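Local coordinates for protein Lmaj004091aaa (PDB 1XTP) that probably methylates the N-terminal amino group of proteins beginning with an X-Pro-Lys motif, using S-adenosyl-L-methionine as methyl donor, at residues 92-105 with 112-124. Sequence-based numbering, arbitrary orientation.
Sequences HGTSRALDCGAGIG and LTKLYATTDLLEP. With SAI (S-adenosyl-L-homoselenocysteine), chain B.
The backbone N of Gly103 donates to Glu123 OE1 at 2.7 Å, coming in from above the carboxylate plane, and the same oxygen takes a hydrogen bond from ribose O3' of the S-adenosyl-L-homoselenocysteine at 2.7 Å. Glu123 OE2 accepts from ribose O2' at 2.6 Å and also from the backbone N of Val125, so four bonds fix the rotation of the carboxylate. Glu123 CG stands anti to the backbone N (chi1 168°), and a bend at chi2 turns the acid toward the ribose. At the amino-acid end of the ligand, the amino N donates to Gly101 O at 2.8 Å. Behind this site, strands 96-100 and 118-123 pair in parallel, their axes 22° apart, and helix 106-115 completes the beta-alpha-beta unit; the acid closing the second strand and the glycine-rich loop Gly101-Gly105 closing the first are the cofactor-binding hallmark of Rossmann-like methyltransferases. The backbone ladder begins with Ala117 N to Thr94 O and ends with Ala102 N to Leu122 O. Farther from the ligand, the extended Arg96 grips Asp120 side-on in a salt bridge: NE donates to OD2 at 3.2 Å from above the carboxylate plane, NH2 to the syn lone pair of OD1 at 2.9 Å, and the two planes lie 58° apart. Tyr159 and Lys143 N also bond this carboxylate. On the opposite sheet face, Ala97 CB makes a CH-pi contact over the Tyr116 ring face, 4.0 Å from its centroid and displaced toward the rim, while a water links Tyr116 OH to Gly93 O.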
loop_
_atom_site.group_PDB
_atom_site.type_symbol
_atom_site.label_atom_id
_atom_site.label_comp_id
_atom_site.label_asym_id
_atom_site.label_seq_id
_atom_site.Cartn_x
_atom_site.Cartn_y
_atom_site.Cartn_z
ATOM N N HIS A 92 -7.633 -3.063 -19.164
ATOM C CA HIS A 92 -7.835 -3.398 -17.738
ATOM C C HIS A 92 -9.213 -4.025 -17.598
ATOM O O HIS A 92 -10.165 -3.538 -18.188
ATOM C CB HIS A 92 -7.634 -2.183 -16.806
ATOM C CG HIS A 92 -8.638 -1.077 -16.984
ATOM N ND1 HIS A 92 -8.526 -0.120 -17.970
ATOM C CD2 HIS A 92 -9.756 -0.767 -16.289
ATOM C CE1 HIS A 92 -9.537 0.726 -17.878
ATOM N NE2 HIS A 92 -10.302 0.352 -16.871
ATOM N N GLY A 93 -9.310 -5.129 -16.865
ATOM C CA GLY A 93 -10.580 -5.832 -16.703
ATOM C C GLY A 93 -11.465 -5.097 -15.708
ATOM O O GLY A 93 -10.995 -4.233 -14.997
ATOM N N THR A 94 -12.747 -5.452 -15.651
ATOM C CA THR A 94 -13.701 -4.746 -14.778
ATOM C C THR A 94 -14.564 -5.684 -13.902
ATOM O O THR A 94 -15.593 -5.257 -13.385
ATOM C CB THR A 94 -14.655 -3.812 -15.622
ATOM O OG1 THR A 94 -15.328 -4.583 -16.631
ATOM C CG2 THR A 94 -13.882 -2.668 -16.277
ATOM N N SER A 95 -14.154 -6.941 -13.712
ATOM C CA SER A 95 -14.979 -7.878 -12.931
ATOM C C SER A 95 -14.713 -7.824 -11.452
ATOM O O SER A 95 -15.569 -7.363 -10.691
ATOM C CB SER A 95 -14.823 -9.312 -13.406
ATOM O OG SER A 95 -15.292 -9.384 -14.716
ATOM N N ARG A 96 -13.549 -8.302 -11.038
ATOM C CA ARG A 96 -13.263 -8.426 -9.623
ATOM C C ARG A 96 -12.074 -7.572 -9.144
ATOM O O ARG A 96 -10.993 -7.579 -9.746
ATOM C CB ARG A 96 -13.053 -9.897 -9.272
ATOM C CG ARG A 96 -13.418 -10.196 -7.831
ATOM C CD ARG A 96 -13.354 -11.642 -7.490
ATOM N NE ARG A 96 -13.902 -11.820 -6.152
ATOM C CZ ARG A 96 -15.158 -12.175 -5.876
ATOM N NH1 ARG A 96 -16.033 -12.482 -6.842
ATOM N NH2 ARG A 96 -15.535 -12.260 -4.604
ATOM N N ALA A 97 -12.285 -6.851 -8.046
ATOM C CA ALA A 97 -11.237 -6.065 -7.399
ATOM C C ALA A 97 -10.986 -6.540 -5.963
ATOM O O ALA A 97 -11.824 -7.204 -5.371
ATOM C CB ALA A 97 -11.600 -4.589 -7.395
ATOM N N LEU A 98 -9.814 -6.177 -5.438
ATOM C CA LEU A 98 -9.405 -6.441 -4.059
ATOM C C LEU A 98 -8.772 -5.170 -3.487
ATOM O O LEU A 98 -7.828 -4.606 -4.063
ATOM C CB LEU A 98 -8.397 -7.596 -3.986
ATOM C CG LEU A 98 -7.755 -7.902 -2.624
ATOM C CD1 LEU A 98 -8.759 -8.336 -1.562
ATOM C CD2 LEU A 98 -6.646 -8.971 -2.769
ATOM N N ASP A 99 -9.299 -4.751 -2.342
ATOM C CA ASP A 99 -8.862 -3.552 -1.635
ATOM C C ASP A 99 -8.057 -4.006 -0.417
ATOM O O ASP A 99 -8.627 -4.487 0.567
ATOM C CB ASP A 99 -10.113 -2.786 -1.236
ATOM C CG ASP A 99 -9.827 -1.424 -0.711
ATOM O OD1 ASP A 99 -8.638 -1.019 -0.708
ATOM O OD2 ASP A 99 -10.820 -0.764 -0.309
ATOM N N CYS A 100 -6.724 -3.916 -0.532
ATOM C CA CYS A 100 -5.777 -4.391 0.481
ATOM C C CYS A 100 -5.463 -3.287 1.483
ATOM O O CYS A 100 -5.237 -2.146 1.102
ATOM C CB CYS A 100 -4.447 -4.793 -0.156
ATOM S SG CYS A 100 -4.499 -6.127 -1.300
ATOM N N GLY A 101 -5.393 -3.647 2.757
ATOM C CA GLY A 101 -5.299 -2.642 3.815
ATOM C C GLY A 101 -6.454 -1.656 3.673
ATOM O O GLY A 101 -6.257 -0.454 3.699
ATOM N N ALA A 102 -7.655 -2.202 3.530
ATOM C CA ALA A 102 -8.861 -1.446 3.169
ATOM C C ALA A 102 -9.351 -0.447 4.206
ATOM O O ALA A 102 -10.047 0.499 3.853
ATOM C CB ALA A 102 -9.972 -2.406 2.848
ATOM N N GLY A 103 -9.003 -0.676 5.476
ATOM C CA GLY A 103 -9.472 0.153 6.564
ATOM C C GLY A 103 -10.979 0.078 6.652
ATOM O O GLY A 103 -11.535 -1.007 6.799
ATOM N N ILE A 104 -11.641 1.226 6.551
ATOM C CA ILE A 104 -13.118 1.266 6.602
ATOM C C ILE A 104 -13.763 1.176 5.218
ATOM O O ILE A 104 -14.952 1.467 5.080
ATOM C CB ILE A 104 -13.657 2.538 7.304
ATOM C CG1 ILE A 104 -13.276 3.791 6.519
ATOM C CG2 ILE A 104 -13.177 2.608 8.751
ATOM C CD1 ILE A 104 -14.071 4.981 6.917
ATOM N N GLY A 105 -12.972 0.821 4.202
ATOM C CA GLY A 105 -13.486 0.587 2.845
ATOM C C GLY A 105 -13.695 1.842 2.023
ATOM O O GLY A 105 -14.536 1.860 1.125
ATOM N N LEU A 112 -14.162 1.680 -6.261
ATOM C CA LEU A 112 -14.171 0.358 -6.846
ATOM C C LEU A 112 -15.584 -0.125 -7.120
ATOM O O LEU A 112 -15.820 -0.796 -8.148
ATOM C CB LEU A 112 -13.372 -0.626 -5.987
ATOM C CG LEU A 112 -11.934 -0.186 -5.679
ATOM C CD1 LEU A 112 -11.290 -1.146 -4.679
ATOM C CD2 LEU A 112 -11.095 -0.062 -6.947
ATOM N N THR A 113 -16.536 0.247 -6.258
ATOM C CA THR A 113 -17.932 -0.153 -6.460
ATOM C C THR A 113 -18.564 0.505 -7.710
ATOM O O THR A 113 -19.605 0.043 -8.207
ATOM C CB THR A 113 -18.818 0.101 -5.213
ATOM O OG1 THR A 113 -18.651 1.447 -4.763
ATOM C CG2 THR A 113 -18.459 -0.845 -4.074
ATOM N N LYS A 114 -17.929 1.547 -8.233
ATOM C CA LYS A 114 -18.375 2.177 -9.482
ATOM C C LYS A 114 -17.759 1.547 -10.719
ATOM O O LYS A 114 -18.278 1.740 -11.812
ATOM C CB LYS A 114 -18.022 3.663 -9.493
ATOM C CG LYS A 114 -18.802 4.485 -8.505
ATOM C CD LYS A 114 -18.322 5.932 -8.479
ATOM C CE LYS A 114 -19.337 6.809 -7.756
ATOM N NZ LYS A 114 -18.941 8.244 -7.697
ATOM N N LEU A 115 -16.642 0.834 -10.556
ATOM C CA LEU A 115 -15.867 0.304 -11.683
ATOM C C LEU A 115 -15.828 -1.221 -11.797
ATOM O O LEU A 115 -15.579 -1.746 -12.881
ATOM C CB LEU A 115 -14.429 0.789 -11.567
ATOM C CG LEU A 115 -14.149 2.277 -11.625
ATOM C CD1 LEU A 115 -12.746 2.540 -11.211
ATOM C CD2 LEU A 115 -14.364 2.798 -13.041
ATOM N N TYR A 116 -16.022 -1.931 -10.687
ATOM C CA TYR A 116 -15.898 -3.387 -10.676
ATOM C C TYR A 116 -17.196 -4.059 -10.243
ATOM O O TYR A 116 -17.883 -3.592 -9.336
ATOM C CB TYR A 116 -14.705 -3.834 -9.806
ATOM C CG TYR A 116 -13.420 -3.304 -10.381
ATOM C CD1 TYR A 116 -12.966 -2.028 -10.045
ATOM C CD2 TYR A 116 -12.692 -4.034 -11.307
ATOM C CE1 TYR A 116 -11.842 -1.509 -10.580
ATOM C CE2 TYR A 116 -11.534 -3.514 -11.866
ATOM C CZ TYR A 116 -11.122 -2.244 -11.507
ATOM O OH TYR A 116 -9.989 -1.710 -12.052
ATOM N N ALA A 117 -17.529 -5.157 -10.927
ATOM C CA ALA A 117 -18.697 -5.941 -10.609
ATOM C C ALA A 117 -18.707 -6.405 -9.145
ATOM O O ALA A 117 -19.729 -6.341 -8.484
ATOM C CB ALA A 117 -18.798 -7.150 -11.562
ATOM N N THR A 118 -17.564 -6.864 -8.645
ATOM C CA THR A 118 -17.442 -7.295 -7.253
ATOM C C THR A 118 -16.108 -6.830 -6.700
ATOM O O THR A 118 -15.100 -6.902 -7.387
ATOM C CB THR A 118 -17.494 -8.814 -7.153
ATOM O OG1 THR A 118 -18.613 -9.295 -7.903
ATOM C CG2 THR A 118 -17.598 -9.273 -5.686
ATOM N N THR A 119 -16.109 -6.333 -5.467
ATOM C CA THR A 119 -14.884 -5.956 -4.778
ATOM C C THR A 119 -14.761 -6.702 -3.440
ATOM O O THR A 119 -15.687 -6.679 -2.651
ATOM C CB THR A 119 -14.859 -4.439 -4.535
ATOM O OG1 THR A 119 -14.963 -3.761 -5.790
ATOM C CG2 THR A 119 -13.568 -4.005 -3.850
ATOM N N ASP A 120 -13.618 -7.361 -3.215
ATOM C CA ASP A 120 -13.279 -7.961 -1.926
ATOM C C ASP A 120 -12.395 -7.006 -1.114
ATOM O O ASP A 120 -11.702 -6.171 -1.684
ATOM C CB ASP A 120 -12.487 -9.244 -2.125
ATOM C CG ASP A 120 -13.256 -10.308 -2.820
ATOM O OD1 ASP A 120 -14.503 -10.292 -2.807
ATOM O OD2 ASP A 120 -12.590 -11.219 -3.350
ATOM N N LEU A 121 -12.402 -7.169 0.207
ATOM C CA LEU A 121 -11.663 -6.298 1.145
ATOM C C LEU A 121 -10.716 -7.131 2.006
ATOM O O LEU A 121 -11.093 -8.211 2.455
ATOM C CB LEU A 121 -12.634 -5.592 2.084
ATOM C CG LEU A 121 -13.298 -4.329 1.542
ATOM C CD1 LEU A 121 -14.458 -4.680 0.649
ATOM C CD2 LEU A 121 -13.752 -3.430 2.697
ATOM N N LEU A 122 -9.499 -6.627 2.223
ATOM C CA LEU A 122 -8.510 -7.290 3.054
ATOM C C LEU A 122 -8.033 -6.275 4.100
ATOM O O LEU A 122 -7.481 -5.261 3.739
ATOM C CB LEU A 122 -7.339 -7.769 2.185
ATOM C CG LEU A 122 -6.162 -8.475 2.899
ATOM C CD1 LEU A 122 -5.423 -9.378 1.945
ATOM C CD2 LEU A 122 -5.180 -7.487 3.516
ATOM N N GLU A 123 -8.233 -6.561 5.380
ATOM C CA GLU A 123 -7.926 -5.607 6.439
ATOM C C GLU A 123 -7.733 -6.397 7.708
ATOM O O GLU A 123 -8.568 -7.235 8.006
ATOM C CB GLU A 123 -9.096 -4.636 6.594
ATOM C CG GLU A 123 -9.074 -3.758 7.842
ATOM C CD GLU A 123 -7.793 -2.941 7.977
ATOM O OE1 GLU A 123 -7.402 -2.299 6.986
ATOM O OE2 GLU A 123 -7.166 -2.974 9.066
ATOM N N PRO A 124 -6.606 -6.196 8.416
ATOM C CA PRO A 124 -6.315 -6.963 9.635
ATOM C C PRO A 124 -6.936 -6.449 10.913
ATOM O O PRO A 124 -7.017 -7.199 11.892
ATOM C CB PRO A 124 -4.786 -6.842 9.739
ATOM C CG PRO A 124 -4.505 -5.496 9.167
ATOM C CD PRO A 124 -5.461 -5.343 8.039
HETATM N N SAI B . -6.240 1.805 2.117
HETATM C CA SAI B . -7.276 2.539 2.901
HETATM C CB SAI B . -6.833 2.684 4.342
HETATM C CG SAI B . -5.553 3.472 4.579
HETATM SE SE SAI B . -5.171 3.531 6.511
HETATM C C SAI B . -7.534 3.944 2.382
HETATM O O SAI B . -6.721 4.498 1.644
HETATM O OXT SAI B . -8.542 4.564 2.720
HETATM C "C5'" SAI B . -3.918 2.005 6.547
HETATM C "C4'" SAI B . -4.612 0.659 6.776
HETATM O "O4'" SAI B . -3.647 -0.346 6.677
HETATM C "C3'" SAI B . -5.245 0.487 8.148
HETATM O "O3'" SAI B . -6.577 0.064 8.027
HETATM C "C2'" SAI B . -4.444 -0.581 8.854
HETATM O "O2'" SAI B . -5.232 -1.381 9.724
HETATM C "C1'" SAI B . -3.952 -1.336 7.644
HETATM N N9 SAI B . -2.775 -2.162 7.874
HETATM C C8 SAI B . -1.760 -1.936 8.776
HETATM N N7 SAI B . -0.878 -2.924 8.656
HETATM C C5 SAI B . -1.308 -3.775 7.676
HETATM C C6 SAI B . -0.774 -4.945 7.142
HETATM N N6 SAI B . 0.379 -5.423 7.614
HETATM N N1 SAI B . -1.454 -5.608 6.133
HETATM C C2 SAI B . -2.667 -5.127 5.657
HETATM N N3 SAI B . -3.180 -3.955 6.187
HETATM C C4 SAI B . -2.505 -3.298 7.170
HETATM O O HOH W 1 -8.647 -3.304 -13.843
#